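Local coordinates for dTDP-4-dehydrorhamnose reductase (Sulfolobus tokodaii, PDB 2GGS), which binds NADPH in a Rossmann-type fold and probably reduces dTDP-4-dehydrorhamnose to dTDP-rhamnose, at residues D99-F111 against E138-S152. Residues are numbered along the deposited sequence; the frame is centred on the assembly and turned at random.
Sequences DSYIVHISTDYVF and ETFALQDDSLIIRTS. With NDP (NADPH dihydro-nicotinamide-adenine-dinucleotide phosphate), chain C.
His104 and Leu147 lie on neighbouring parallel strands, 101-107 and 147-151, of the Rossmann-type sheet, joined through helix 129-141 in a beta-alpha-beta unit. The backbone N of His104 donates to Leu147 O (2.8 Å), one rung of the ladder between them. On the helix side of His104, Ala141 CB rests 3.9 Å from its CB, a methyl small enough to bring the helix end close to the strand; ND1 of the histidine is hydrogen-bonded to Asn63 ND2. Leu147 points to the other face, where its apolar branch suits a place alongside the Tyr101 side chain, both pointing the same way, with CD2 3.7 Å from Tyr101 OH; that hydroxyl is hydrogen-bonded to Lys201 O. Farther along, Ser106, with OG anti to its own nitrogen (chi1 -169°), donates to the anti lone pair of Glu138 OE1, on helix 129-141 (2.6 Å). Arg150 meets the same carboxylate side-on, NE reaching OE1 and NH2 reaching OE2, both on syn lone pairs, so the buried charges are paired. An alanine in place of Glu138 would probably leave the guanidinium without its counter-charge and Ser106 OG without its acceptor. At the cofactor end, Ser106 O approaches C6N of the nicotinamide ring to 3.1 Å, and Thr151 O comes equally near its C5N.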
ATOM      1  N   ASP A  99      -9.622 -14.779 -17.231  1.00 19.49           N
ATOM      2  CA  ASP A  99     -10.801 -14.410 -16.447  1.00 20.51           C
ATOM      3  C   ASP A  99     -10.449 -14.361 -14.940  1.00 20.29           C
ATOM      4  O   ASP A  99     -11.224 -14.791 -14.093  1.00 20.92           O
ATOM      5  CB  ASP A  99     -11.967 -15.372 -16.731  1.00 21.65           C
ATOM      6  CG  ASP A  99     -13.258 -14.892 -16.154  1.00 23.31           C
ATOM      7  OD1 ASP A  99     -13.486 -13.664 -16.133  1.00 28.41           O
ATOM      8  OD2 ASP A  99     -14.065 -15.724 -15.711  1.00 26.67           O
ATOM      9  N   SER A 100      -9.260 -13.862 -14.632  1.00 20.54           N
ATOM     10  CA  SER A 100      -8.810 -13.756 -13.241  1.00 21.66           C
ATOM     11  C   SER A 100      -9.581 -12.688 -12.465  1.00 20.99           C
ATOM     12  O   SER A 100     -10.076 -11.717 -13.043  1.00 21.02           O
ATOM     13  CB  SER A 100      -7.345 -13.366 -13.173  1.00 22.82           C
ATOM     14  OG  SER A 100      -6.511 -14.441 -13.517  1.00 28.59           O
ATOM     15  N   TYR A 101      -9.666 -12.875 -11.152  1.00 20.43           N
ATOM     16  CA  TYR A 101     -10.210 -11.848 -10.282  1.00 20.54           C
ATOM     17  C   TYR A 101      -9.023 -10.934  -9.917  1.00 19.81           C
ATOM     18  O   TYR A 101      -8.073 -11.385  -9.313  1.00 20.04           O
ATOM     19  CB  TYR A 101     -10.844 -12.486  -9.047  1.00 21.61           C
ATOM     20  CG  TYR A 101     -11.282 -11.558  -7.934  1.00 22.60           C
ATOM     21  CD1 TYR A 101     -11.985 -10.388  -8.201  1.00 25.02           C
ATOM     22  CD2 TYR A 101     -11.064 -11.906  -6.603  1.00 23.83           C
ATOM     23  CE1 TYR A 101     -12.403  -9.552  -7.174  1.00 24.47           C
ATOM     24  CE2 TYR A 101     -11.484 -11.066  -5.570  1.00 23.51           C
ATOM     25  CZ  TYR A 101     -12.162  -9.913  -5.866  1.00 22.34           C
ATOM     26  OH  TYR A 101     -12.583  -9.069  -4.870  1.00 26.16           O
ATOM     27  N   ILE A 102      -9.113  -9.666 -10.298  1.00 19.07           N
ATOM     28  CA  ILE A 102      -7.995  -8.735 -10.121  1.00 19.29           C
ATOM     29  C   ILE A 102      -8.240  -7.825  -8.909  1.00 18.77           C
ATOM     30  O   ILE A 102      -9.282  -7.162  -8.824  1.00 18.12           O
ATOM     31  CB  ILE A 102      -7.817  -7.892 -11.363  1.00 20.65           C
ATOM     32  CG1 ILE A 102      -7.416  -8.805 -12.547  1.00 23.06           C
ATOM     33  CG2 ILE A 102      -6.773  -6.760 -11.110  1.00 21.24           C
ATOM     34  CD1 ILE A 102      -6.885  -8.085 -13.701  1.00 27.92           C
ATOM     35  N   VAL A 103      -7.295  -7.821  -7.970  1.00 17.96           N
ATOM     36  CA  VAL A 103      -7.367  -6.947  -6.777  1.00 17.08           C
ATOM     37  C   VAL A 103      -6.159  -6.026  -6.806  1.00 16.46           C
ATOM     38  O   VAL A 103      -5.010  -6.505  -6.724  1.00 17.02           O
ATOM     39  CB  VAL A 103      -7.354  -7.772  -5.436  1.00 16.53           C
ATOM     40  CG1 VAL A 103      -7.385  -6.815  -4.217  1.00 18.34           C
ATOM     41  CG2 VAL A 103      -8.513  -8.773  -5.411  1.00 19.27           C
ATOM     42  N   HIS A 104      -6.391  -4.721  -6.949  1.00 15.08           N
ATOM     43  CA  HIS A 104      -5.290  -3.806  -7.160  1.00 13.99           C
ATOM     44  C   HIS A 104      -5.169  -2.911  -5.912  1.00 13.98           C
ATOM     45  O   HIS A 104      -6.169  -2.389  -5.425  1.00 14.42           O
ATOM     46  CB  HIS A 104      -5.548  -2.921  -8.396  1.00 13.66           C
ATOM     47  CG  HIS A 104      -4.583  -1.790  -8.494  1.00 15.64           C
ATOM     48  ND1 HIS A 104      -3.240  -2.004  -8.751  1.00 14.68           N
ATOM     49  CD2 HIS A 104      -4.724  -0.456  -8.289  1.00 13.64           C
ATOM     50  CE1 HIS A 104      -2.602  -0.852  -8.700  1.00 12.57           C
ATOM     51  NE2 HIS A 104      -3.479   0.110  -8.446  1.00 13.08           N
ATOM     52  N   ILE A 105      -3.948  -2.714  -5.427  1.00 12.94           N
ATOM     53  CA  ILE A 105      -3.767  -1.918  -4.208  1.00 12.96           C
ATOM     54  C   ILE A 105      -3.397  -0.489  -4.566  1.00 13.86           C
ATOM     55  O   ILE A 105      -2.513  -0.243  -5.393  1.00 14.08           O
ATOM     56  CB  ILE A 105      -2.703  -2.546  -3.268  1.00 12.69           C
ATOM     57  CG1 ILE A 105      -2.978  -4.052  -3.011  1.00 12.85           C
ATOM     58  CG2 ILE A 105      -2.631  -1.712  -1.950  1.00 13.37           C
ATOM     59  CD1 ILE A 105      -4.365  -4.388  -2.439  1.00 14.20           C
ATOM     60  N   SER A 106      -4.091   0.482  -3.959  1.00 13.18           N
ATOM     61  CA  SER A 106      -3.833   1.873  -4.240  1.00 12.01           C
ATOM     62  C   SER A 106      -3.589   2.678  -2.950  1.00 12.18           C
ATOM     63  O   SER A 106      -3.335   2.103  -1.882  1.00 13.65           O
ATOM     64  CB  SER A 106      -4.942   2.475  -5.119  1.00 14.11           C
ATOM     65  OG  SER A 106      -4.602   3.772  -5.623  1.00 13.47           O
ATOM     66  N   THR A 107      -3.610   3.999  -3.081  1.00 13.04           N
ATOM     67  CA  THR A 107      -3.047   4.888  -2.044  1.00 14.27           C
ATOM     68  C   THR A 107      -3.915   6.109  -1.742  1.00 13.92           C
ATOM     69  O   THR A 107      -4.555   6.682  -2.625  1.00 13.63           O
ATOM     70  CB  THR A 107      -1.589   5.339  -2.426  1.00 13.45           C
ATOM     71  OG1 THR A 107      -1.062   6.225  -1.420  1.00 15.06           O
ATOM     72  CG2 THR A 107      -1.569   6.040  -3.800  1.00 15.29           C
ATOM     73  N   ASP A 108      -3.850   6.547  -0.480  1.00 13.17           N
ATOM     74  CA  ASP A 108      -4.416   7.800  -0.030  1.00 14.28           C
ATOM     75  C   ASP A 108      -3.773   9.037  -0.671  1.00 14.37           C
ATOM     76  O   ASP A 108      -4.379  10.102  -0.706  1.00 15.89           O
ATOM     77  CB  ASP A 108      -4.356   7.863   1.519  1.00 13.71           C
ATOM     78  CG  ASP A 108      -2.942   7.832   2.081  1.00 16.37           C
ATOM     79  OD1 ASP A 108      -2.025   7.221   1.468  1.00 15.80           O
ATOM     80  OD2 ASP A 108      -2.743   8.405   3.181  1.00 17.83           O
ATOM     81  N   TYR A 109      -2.539   8.892  -1.217  1.00 14.48           N
ATOM     82  CA  TYR A 109      -1.886  10.011  -1.912  1.00 14.66           C
ATOM     83  C   TYR A 109      -2.494  10.316  -3.295  1.00 14.91           C
ATOM     84  O   TYR A 109      -2.051  11.226  -3.969  1.00 15.34           O
ATOM     85  CB  TYR A 109      -0.350   9.803  -2.026  1.00 15.70           C
ATOM     86  CG  TYR A 109       0.401  10.050  -0.739  1.00 17.50           C
ATOM     87  CD1 TYR A 109      -0.279  10.067   0.514  1.00 16.35           C
ATOM     88  CD2 TYR A 109       1.777  10.299  -0.746  1.00 18.57           C
ATOM     89  CE1 TYR A 109       0.413  10.305   1.707  1.00 18.64           C
ATOM     90  CE2 TYR A 109       2.481  10.528   0.462  1.00 19.52           C
ATOM     91  CZ  TYR A 109       1.785  10.527   1.673  1.00 18.99           C
ATOM     92  OH  TYR A 109       2.442  10.742   2.879  1.00 18.97           O
ATOM     93  N   VAL A 110      -3.505   9.560  -3.727  1.00 14.55           N
ATOM     94  CA  VAL A 110      -4.271  10.046  -4.891  1.00 15.79           C
ATOM     95  C   VAL A 110      -5.115  11.281  -4.567  1.00 15.59           C
ATOM     96  O   VAL A 110      -5.597  11.913  -5.493  1.00 15.53           O
ATOM     97  CB  VAL A 110      -5.191   8.983  -5.564  1.00 15.27           C
ATOM     98  CG1 VAL A 110      -4.398   7.697  -5.966  1.00 15.56           C
ATOM     99  CG2 VAL A 110      -6.425   8.663  -4.683  1.00 14.85           C
ATOM    100  N   PHE A 111      -5.314  11.600  -3.277  1.00 16.10           N
ATOM    101  CA  PHE A 111      -6.122  12.796  -2.881  1.00 16.90           C
ATOM    102  C   PHE A 111      -5.254  14.012  -2.569  1.00 17.62           C
ATOM    103  O   PHE A 111      -4.080  13.858  -2.204  1.00 18.51           O
ATOM    104  CB  PHE A 111      -7.012  12.445  -1.681  1.00 16.54           C
ATOM    105  CG  PHE A 111      -7.991  11.339  -1.972  1.00 17.81           C
ATOM    106  CD1 PHE A 111      -9.116  11.584  -2.767  1.00 17.12           C
ATOM    107  CD2 PHE A 111      -7.785  10.046  -1.463  1.00 17.24           C
ATOM    108  CE1 PHE A 111     -10.021  10.546  -3.071  1.00 18.79           C
ATOM    109  CE2 PHE A 111      -8.699   9.010  -1.713  1.00 18.47           C
ATOM    110  CZ  PHE A 111      -9.815   9.253  -2.531  1.00 17.87           C
ATOM    111  N   GLU A 138      -4.755   3.139 -11.007  1.00 15.69           N
ATOM    112  CA  GLU A 138      -6.171   2.920 -10.652  1.00 17.13           C
ATOM    113  C   GLU A 138      -7.054   2.964 -11.875  1.00 16.23           C
ATOM    114  O   GLU A 138      -8.053   2.224 -11.991  1.00 17.20           O
ATOM    115  CB  GLU A 138      -6.724   4.022  -9.729  1.00 18.04           C
ATOM    116  CG  GLU A 138      -6.300   3.973  -8.354  1.00 19.67           C
ATOM    117  CD  GLU A 138      -7.240   4.757  -7.462  1.00 18.17           C
ATOM    118  OE1 GLU A 138      -6.932   4.820  -6.265  1.00 19.01           O
ATOM    119  OE2 GLU A 138      -8.257   5.313  -7.975  1.00 20.34           O
ATOM    120  N   THR A 139      -6.724   3.879 -12.769  1.00 14.80           N
ATOM    121  CA  THR A 139      -7.529   4.118 -13.951  1.00 16.47           C
ATOM    122  C   THR A 139      -7.436   2.903 -14.861  1.00 16.11           C
ATOM    123  O   THR A 139      -8.457   2.407 -15.371  1.00 16.49           O
ATOM    124  CB  THR A 139      -7.111   5.432 -14.617  1.00 16.52           C
ATOM    125  OG1 THR A 139      -7.183   6.492 -13.635  1.00 17.94           O
ATOM    126  CG2 THR A 139      -8.003   5.777 -15.820  1.00 19.24           C
ATOM    127  N   PHE A 140      -6.231   2.363 -15.043  1.00 15.79           N
ATOM    128  CA  PHE A 140      -6.141   1.121 -15.816  1.00 15.48           C
ATOM    129  C   PHE A 140      -6.868  -0.045 -15.146  1.00 16.12           C
ATOM    130  O   PHE A 140      -7.369  -0.931 -15.838  1.00 16.14           O
ATOM    131  CB  PHE A 140      -4.680   0.694 -16.015  1.00 16.04           C
ATOM    132  CG  PHE A 140      -3.882   1.562 -16.961  1.00 17.23           C
ATOM    133  CD1 PHE A 140      -4.280   1.780 -18.286  1.00 16.97           C
ATOM    134  CD2 PHE A 140      -2.680   2.133 -16.514  1.00 16.15           C
ATOM    135  CE1 PHE A 140      -3.454   2.545 -19.154  1.00 16.81           C
ATOM    136  CE2 PHE A 140      -1.828   2.914 -17.365  1.00 15.30           C
ATOM    137  CZ  PHE A 140      -2.241   3.119 -18.692  1.00 17.96           C
ATOM    138  N   ALA A 141      -6.877  -0.062 -13.810  1.00 15.47           N
ATOM    139  CA  ALA A 141      -7.441  -1.164 -13.005  1.00 16.37           C
ATOM    140  C   ALA A 141      -8.972  -1.146 -12.935  1.00 17.22           C
ATOM    141  O   ALA A 141      -9.579  -2.163 -12.583  1.00 20.15           O
ATOM    142  CB  ALA A 141      -6.861  -1.160 -11.626  1.00 16.11           C
ATOM    143  N   LEU A 142      -9.576  -0.016 -13.298  1.00 17.88           N
ATOM    144  CA  LEU A 142     -11.042   0.150 -13.227  1.00 21.09           C
ATOM    145  C   LEU A 142     -11.733  -0.796 -14.185  1.00 21.56           C
ATOM    146  O   LEU A 142     -11.636  -0.611 -15.386  1.00 22.71           O
ATOM    147  CB  LEU A 142     -11.454   1.607 -13.515  1.00 21.26           C
ATOM    148  CG  LEU A 142     -11.366   2.526 -12.304  1.00 25.50           C
ATOM    149  CD1 LEU A 142     -11.226   4.020 -12.688  1.00 27.97           C
ATOM    150  CD2 LEU A 142     -12.595   2.305 -11.410  1.00 24.95           C
ATOM    151  N   GLN A 143     -12.403  -1.818 -13.635  1.00 22.99           N
ATOM    152  CA  GLN A 143     -13.069  -2.833 -14.446  1.00 24.70           C
ATOM    153  C   GLN A 143     -14.343  -3.267 -13.731  1.00 25.45           C
ATOM    154  O   GLN A 143     -14.394  -3.253 -12.496  1.00 26.08           O
ATOM    155  CB  GLN A 143     -12.158  -4.052 -14.716  1.00 24.56           C
ATOM    156  CG  GLN A 143     -10.799  -3.750 -15.360  1.00 24.30           C
ATOM    157  CD  GLN A 143     -10.909  -3.180 -16.777  1.00 27.51           C
ATOM    158  OE1 GLN A 143     -11.825  -3.517 -17.525  1.00 30.15           O
ATOM    159  NE2 GLN A 143      -9.964  -2.306 -17.148  1.00 24.06           N
ATOM    160  N   ASP A 144     -15.365  -3.665 -14.492  1.00 27.84           N
ATOM    161  CA  ASP A 144     -16.627  -4.079 -13.868  1.00 28.73           C
ATOM    162  C   ASP A 144     -16.429  -5.128 -12.786  1.00 28.26           C
ATOM    163  O   ASP A 144     -17.084  -5.063 -11.739  1.00 29.88           O
ATOM    164  CB  ASP A 144     -17.636  -4.551 -14.916  1.00 29.70           C
ATOM    165  CG  ASP A 144     -18.307  -3.388 -15.642  1.00 32.77           C
ATOM    166  OD1 ASP A 144     -19.198  -3.651 -16.476  1.00 39.70           O
ATOM    167  OD2 ASP A 144     -17.963  -2.211 -15.364  1.00 36.74           O
ATOM    168  N   ASP A 145     -15.477  -6.034 -12.993  1.00 27.55           N
ATOM    169  CA  ASP A 145     -15.226  -7.123 -12.053  1.00 26.82           C
ATOM    170  C   ASP A 145     -13.865  -7.098 -11.316  1.00 24.74           C
ATOM    171  O   ASP A 145     -13.425  -8.119 -10.802  1.00 26.63           O
ATOM    172  CB  ASP A 145     -15.430  -8.478 -12.749  1.00 28.02           C
ATOM    173  CG  ASP A 145     -14.493  -8.691 -13.948  1.00 32.00           C
ATOM    174  OD1 ASP A 145     -13.664  -7.798 -14.301  1.00 34.57           O
ATOM    175  OD2 ASP A 145     -14.636  -9.764 -14.573  1.00 35.71           O
ATOM    176  N   SER A 146     -13.209  -5.950 -11.241  1.00 23.14           N
ATOM    177  CA  SER A 146     -11.959  -5.838 -10.440  1.00 20.21           C
ATOM    178  C   SER A 146     -12.270  -5.085  -9.145  1.00 18.97           C
ATOM    179  O   SER A 146     -13.305  -4.433  -9.052  1.00 18.14           O
ATOM    180  CB  SER A 146     -10.866  -5.076 -11.182  1.00 20.93           C
ATOM    181  OG  SER A 146     -11.166  -3.704 -11.212  1.00 20.98           O
ATOM    182  N   LEU A 147     -11.349  -5.158  -8.194  1.00 16.81           N
ATOM    183  CA  LEU A 147     -11.467  -4.430  -6.916  1.00 17.20           C
ATOM    184  C   LEU A 147     -10.201  -3.578  -6.735  1.00 17.19           C
ATOM    185  O   LEU A 147      -9.093  -4.109  -6.851  1.00 17.17           O
ATOM    186  CB  LEU A 147     -11.534  -5.426  -5.753  1.00 17.42           C
ATOM    187  CG  LEU A 147     -11.703  -4.802  -4.373  1.00 18.22           C
ATOM    188  CD1 LEU A 147     -13.024  -3.993  -4.312  1.00 18.71           C
ATOM    189  CD2 LEU A 147     -11.626  -5.896  -3.310  1.00 18.36           C
ATOM    190  N   ILE A 148     -10.393  -2.290  -6.437  1.00 15.83           N
ATOM    191  CA  ILE A 148      -9.298  -1.365  -6.085  1.00 15.06           C
ATOM    192  C   ILE A 148      -9.443  -1.157  -4.579  1.00 15.36           C
ATOM    193  O   ILE A 148     -10.514  -0.757  -4.088  1.00 15.76           O
ATOM    194  CB  ILE A 148      -9.386  -0.004  -6.810  1.00 14.27           C
ATOM    195  CG1 ILE A 148      -9.048  -0.162  -8.306  1.00 16.51           C
ATOM    196  CG2 ILE A 148      -8.463   1.038  -6.144  1.00 14.96           C
ATOM    197  CD1 ILE A 148      -9.590   0.965  -9.165  1.00 18.86           C
ATOM    198  N   ILE A 149      -8.361  -1.434  -3.856  1.00 14.93           N
ATOM    199  CA  ILE A 149      -8.331  -1.199  -2.409  1.00 15.33           C
ATOM    200  C   ILE A 149      -7.406  -0.024  -2.143  1.00 15.65           C
ATOM    201  O   ILE A 149      -6.208  -0.141  -2.377  1.00 14.24           O
ATOM    202  CB  ILE A 149      -7.827  -2.442  -1.642  1.00 14.16           C
ATOM    203  CG1 ILE A 149      -8.686  -3.697  -1.897  1.00 15.39           C
ATOM    204  CG2 ILE A 149      -7.766  -2.119  -0.147  1.00 16.12           C
ATOM    205  CD1 ILE A 149      -8.189  -4.919  -1.131  1.00 15.74           C
ATOM    206  N   ARG A 150      -7.950   1.109  -1.667  1.00 14.83           N
ATOM    207  CA  ARG A 150      -7.063   2.235  -1.329  1.00 13.94           C
ATOM    208  C   ARG A 150      -6.689   2.104   0.146  1.00 14.42           C
ATOM    209  O   ARG A 150      -7.531   1.834   0.993  1.00 14.74           O
ATOM    210  CB  ARG A 150      -7.726   3.578  -1.540  1.00 15.57           C
ATOM    211  CG  ARG A 150      -8.206   3.828  -2.970  1.00 13.06           C
ATOM    212  CD  ARG A 150      -8.357   5.343  -3.222  1.00 16.37           C
ATOM    213  NE  ARG A 150      -8.837   5.666  -4.567  1.00 14.44           N
ATOM    214  CZ  ARG A 150     -10.077   6.091  -4.835  1.00 17.49           C
ATOM    215  NH1 ARG A 150     -10.986   6.228  -3.853  1.00 16.00           N
ATOM    216  NH2 ARG A 150     -10.416   6.370  -6.085  1.00 16.24           N
ATOM    217  N   THR A 151      -5.423   2.338   0.441  1.00 13.46           N
ATOM    218  CA  THR A 151      -4.939   2.227   1.832  1.00 13.14           C
ATOM    219  C   THR A 151      -3.961   3.372   2.118  1.00 12.12           C
ATOM    220  O   THR A 151      -3.643   4.181   1.220  1.00 13.66           O
ATOM    221  CB  THR A 151      -4.384   0.827   2.114  1.00 13.95           C
ATOM    222  OG1 THR A 151      -4.191   0.615   3.521  1.00 15.55           O
ATOM    223  CG2 THR A 151      -3.085   0.603   1.388  1.00 12.43           C
ATOM    224  N   SER A 152      -3.488   3.435   3.355  1.00 10.52           N
ATOM    225  CA  SER A 152      -2.721   4.588   3.827  1.00 12.32           C
ATOM    226  C   SER A 152      -1.609   4.108   4.754  1.00 12.61           C
ATOM    227  O   SER A 152      -1.861   3.314   5.646  1.00 13.69           O
ATOM    228  CB  SER A 152      -3.657   5.540   4.580  1.00 12.79           C
ATOM    229  OG  SER A 152      -2.954   6.587   5.204  1.00 15.31           O
TER
HETATM  230  PA  NDP C 900       7.012  -2.004  -0.605  1.00 16.18           P
HETATM  231  O1A NDP C 900       7.843  -0.855  -1.000  1.00 18.45           O
HETATM  232  O2A NDP C 900       7.413  -2.625   0.680  1.00 14.52           O
HETATM  233  O5B NDP C 900       6.998  -3.130  -1.712  1.00 16.20           O
HETATM  234  C5B NDP C 900       7.044  -2.793  -3.087  1.00 14.63           C
HETATM  235  C4B NDP C 900       6.969  -4.106  -3.823  1.00 16.80           C
HETATM  236  O4B NDP C 900       6.862  -3.806  -5.217  1.00 15.43           O
HETATM  237  C3B NDP C 900       8.172  -5.003  -3.584  1.00 15.07           C
HETATM  238  O3B NDP C 900       7.722  -6.325  -3.449  1.00 17.01           O
HETATM  239  C2B NDP C 900       8.943  -4.835  -4.900  1.00 16.25           C
HETATM  240  O2B NDP C 900       9.659  -6.008  -5.147  1.00 15.10           O
HETATM  241  C1B NDP C 900       7.778  -4.674  -5.867  1.00 16.41           C
HETATM  242  N9A NDP C 900       8.214  -4.061  -7.126  1.00 15.99           N
HETATM  243  C8A NDP C 900       8.619  -2.775  -7.320  1.00 15.65           C
HETATM  244  N7A NDP C 900       8.963  -2.628  -8.631  1.00 16.59           N
HETATM  245  C5A NDP C 900       8.776  -3.812  -9.239  1.00 15.10           C
HETATM  246  C6A NDP C 900       8.979  -4.243 -10.556  1.00 17.77           C
HETATM  247  N6A NDP C 900       9.553  -3.412 -11.470  1.00 16.86           N
HETATM  248  N1A NDP C 900       8.704  -5.556 -10.828  1.00 15.73           N
HETATM  249  C2A NDP C 900       8.225  -6.457  -9.885  1.00 17.19           C
HETATM  250  N3A NDP C 900       8.046  -6.028  -8.592  1.00 14.13           N
HETATM  251  C4A NDP C 900       8.325  -4.738  -8.295  1.00 15.89           C
HETATM  252  O3  NDP C 900       5.505  -1.405  -0.651  1.00 14.66           O
HETATM  253  PN  NDP C 900       4.296  -1.724   0.382  1.00 14.39           P
HETATM  254  O1N NDP C 900       4.157  -3.125   0.712  1.00 13.68           O
HETATM  255  O2N NDP C 900       4.499  -0.701   1.433  1.00 13.49           O
HETATM  256  O5D NDP C 900       3.068  -1.212  -0.506  1.00 14.43           O
HETATM  257  C5D NDP C 900       2.144  -2.143  -1.060  1.00 14.92           C
HETATM  258  C4D NDP C 900       1.102  -1.448  -1.926  1.00 15.81           C
HETATM  259  O4D NDP C 900       0.400  -0.530  -1.120  1.00 16.04           O
HETATM  260  C3D NDP C 900       1.675  -0.645  -3.091  1.00 16.27           C
HETATM  261  O3D NDP C 900       0.701  -0.748  -4.094  1.00 16.77           O
HETATM  262  C2D NDP C 900       1.732   0.769  -2.568  1.00 15.08           C
HETATM  263  O2D NDP C 900       1.703   1.697  -3.638  1.00 16.63           O
HETATM  264  C1D NDP C 900       0.442   0.772  -1.710  1.00 16.94           C
HETATM  265  N1N NDP C 900       0.509   1.809  -0.675  1.00 21.41           N
HETATM  266  C2N NDP C 900       1.639   1.870   0.097  1.00 30.72           C
HETATM  267  C3N NDP C 900       1.711   2.686   1.217  1.00 33.95           C
HETATM  268  C7N NDP C 900       2.972   2.703   2.019  1.00 33.79           C
HETATM  269  O7N NDP C 900       3.133   3.695   3.007  1.00 38.93           O
HETATM  270  N7N NDP C 900       3.921   1.801   1.782  1.00 39.81           N
HETATM  271  C4N NDP C 900       0.533   3.556   1.616  1.00 33.29           C
HETATM  272  C5N NDP C 900      -0.654   3.451   0.688  1.00 25.34           C
HETATM  273  C6N NDP C 900      -0.608   2.572  -0.401  1.00 27.87           C
HETATM  274  P2B NDP C 900      11.295  -6.110  -4.891  1.00 16.67           P
HETATM  275  O1X NDP C 900      11.500  -7.570  -4.843  1.00 15.90           O
HETATM  276  O2X NDP C 900      11.633  -5.403  -3.621  1.00 16.79           O
HETATM  277  O3X NDP C 900      12.056  -5.428  -6.057  1.00 20.95           O
HETATM  278  O   HOH W   1     -12.754 -10.987 -16.357  1.00 30.09           O
HETATM  279  O   HOH W   2     -11.247  -9.126 -12.089  1.00 26.74           O
HETATM  280  O   HOH W   3     -12.928 -11.802 -12.818  1.00 37.77           O